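Local coordinates for isomaltose glucohydrolase (Kribbella flavida, PDB 5Z3E), which hydrolyses the alpha-1,6-glucosidic linkage of isomaltose from its non-reducing end, yielding beta-D-glucose and D-glucose inside the cell, at residues G210-G214 with P274-V278. The protein carries 1 engineered substitution. Numbering follows the deposited sequence.
Sequences GAIHG and PFGLV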
loop_
_atom_site.group_PDB
_atom_site.type_symbol
_atom_site.label_atom_id
_atom_site.label_comp_id
_atom_site.label_asym_id
_atom_site.label_seq_id
_atom_site.Cartn_x
_atom_site.Cartn_y
_atom_site.Cartn_z
ATOM N N GLY A 210 7.832 0.870 7.136
ATOM C CA GLY A 210 6.831 1.875 7.377
ATOM C C GLY A 210 5.425 1.306 7.427
ATOM O O GLY A 210 4.638 1.670 8.314
ATOM N N ALA A 211 5.075 0.434 6.490
ATOM C CA ALA A 211 3.763 -0.193 6.486
ATOM C C ALA A 211 3.514 -0.949 7.787
ATOM O O ALA A 211 2.431 -0.901 8.364
ATOM C CB ALA A 211 3.643 -1.124 5.301
ATOM N N ILE A 212 4.527 -1.711 8.229
ATOM C CA ILE A 212 4.405 -2.450 9.482
ATOM C C ILE A 212 4.195 -1.482 10.640
ATOM O O ILE A 212 3.319 -1.680 11.476
ATOM C CB ILE A 212 5.621 -3.375 9.676
ATOM C CG1 ILE A 212 5.697 -4.403 8.549
ATOM C CG2 ILE A 212 5.548 -4.031 11.056
ATOM C CD1 ILE A 212 6.957 -5.243 8.577
ATOM N N HIS A 213 5.019 -0.441 10.703
ATOM C CA HIS A 213 4.874 0.587 11.713
ATOM C C HIS A 213 3.469 1.145 11.738
ATOM O O HIS A 213 2.868 1.302 12.803
ATOM C CB HIS A 213 5.896 1.695 11.447
ATOM C CG HIS A 213 5.800 2.863 12.376
ATOM N ND1 HIS A 213 4.941 3.919 12.198
ATOM C CD2 HIS A 213 6.472 3.137 13.518
ATOM C CE1 HIS A 213 5.118 4.778 13.199
ATOM N NE2 HIS A 213 6.036 4.332 14.021
ATOM N N GLY A 214 2.942 1.514 10.569
ATOM C CA GLY A 214 1.617 2.088 10.531
ATOM C C GLY A 214 0.566 1.157 11.100
ATOM O O GLY A 214 -0.335 1.591 11.840
ATOM N N PRO A 274 0.346 7.447 4.964
ATOM C CA PRO A 274 -0.402 7.321 6.223
ATOM C C PRO A 274 0.350 6.655 7.357
ATOM O O PRO A 274 -0.200 6.555 8.446
ATOM C CB PRO A 274 -1.582 6.442 5.815
ATOM C CG PRO A 274 -0.986 5.499 4.805
ATOM C CD PRO A 274 -0.016 6.364 4.015
ATOM N N PHE A 275 1.582 6.167 7.152
ATOM C CA PHE A 275 2.146 5.249 8.137
ATOM C C PHE A 275 2.828 5.895 9.337
ATOM O O PHE A 275 3.082 5.205 10.327
ATOM C CB PHE A 275 3.011 4.227 7.463
ATOM C CG PHE A 275 2.205 3.359 6.421
ATOM C CD1 PHE A 275 0.915 2.895 6.721
ATOM C CD2 PHE A 275 2.753 3.073 5.245
ATOM C CE1 PHE A 275 0.183 2.140 5.804
ATOM C CE2 PHE A 275 2.047 2.249 4.305
ATOM C CZ PHE A 275 0.746 1.870 4.631
ATOM N N GLY A 276 3.135 7.182 9.295
ATOM C CA GLY A 276 3.428 7.937 10.511
ATOM C C GLY A 276 4.785 7.768 11.178
ATOM O O GLY A 276 4.898 8.034 12.367
ATOM N N LEU A 277 5.810 7.428 10.415
ATOM C CA LEU A 277 7.163 7.413 11.024
ATOM C C LEU A 277 7.535 8.825 11.552
ATOM O O LEU A 277 8.213 8.944 12.587
ATOM C CB LEU A 277 8.229 6.917 10.023
ATOM C CG LEU A 277 8.283 5.479 9.367
ATOM C CD1 LEU A 277 9.480 5.101 8.434
ATOM C CD2 LEU A 277 8.246 4.515 10.519
ATOM N N VAL A 278 7.144 9.848 10.810
ATOM C CA VAL A 278 7.368 11.258 11.175
ATOM C C VAL A 278 6.095 12.098 10.827
ATOM O O VAL A 278 5.416 11.633 9.954
ATOM C CB VAL A 278 8.571 11.868 10.425
ATOM C CG1 VAL A 278 9.847 11.227 10.821
ATOM C CG2 VAL A 278 8.426 11.801 8.944
#
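His213 and Phe275 anchor a loop against a helix in this buried loop-to-helix contact, where 274-278, between strand 254-255 and helix 283-296, lies along one side of helix 206-220 in the (alpha/alpha)6 barrel characteristic of the glycoside hydrolase family 15 catalytic domain. The two segments come closest at Gly214 and Phe275, whose CA atoms are 4.0 Å apart. There is no room for a CB on Gly214, whose place is taken by Phe275 CD1.

The one hydrogen bond between the segments runs from His213 ND1 to Phe275 O at 2.9 Å, moderately bent with an N-H...O angle of 150° and with the donor tilted from the carbonyl plane. With CG anti to the backbone N (chi1 177°), the imidazole reaches out to the loop and meets the carbonyl oxygen with its edge, nearly in the ring plane. Over one face of the same ring lies Leu277 CD2, 3.7 Å from the ring centroid, a CH-pi contact. NE2 is bonded to Arg242 NH1, so both ring nitrogens are engaged, which should hold the ring in this rotation. Replacing this histidine, an alanine here would probably leave the Phe275 carbonyl without its donor, rob Leu277 of the surface it packs on and cost Arg242 a partner.

Ala211 CA sits over one face of the Phe275 ring in a second CH-pi contact, 3.7 Å from the centroid, while CG of the preceding Pro274 lies over the opposite face, toward its rim. Ala211 CB touches Phe275 CE2 at 3.9 Å.

Around this joint, Trp158 of helix 151-167 meets Phe275 edge-to-face, and Met155 of that helix touches both Ala211 and Phe275. Helix 231-248 closes in beside His213 through Ala238 and Ile241, so the loop and helix 206-220 are bound together to two further helices.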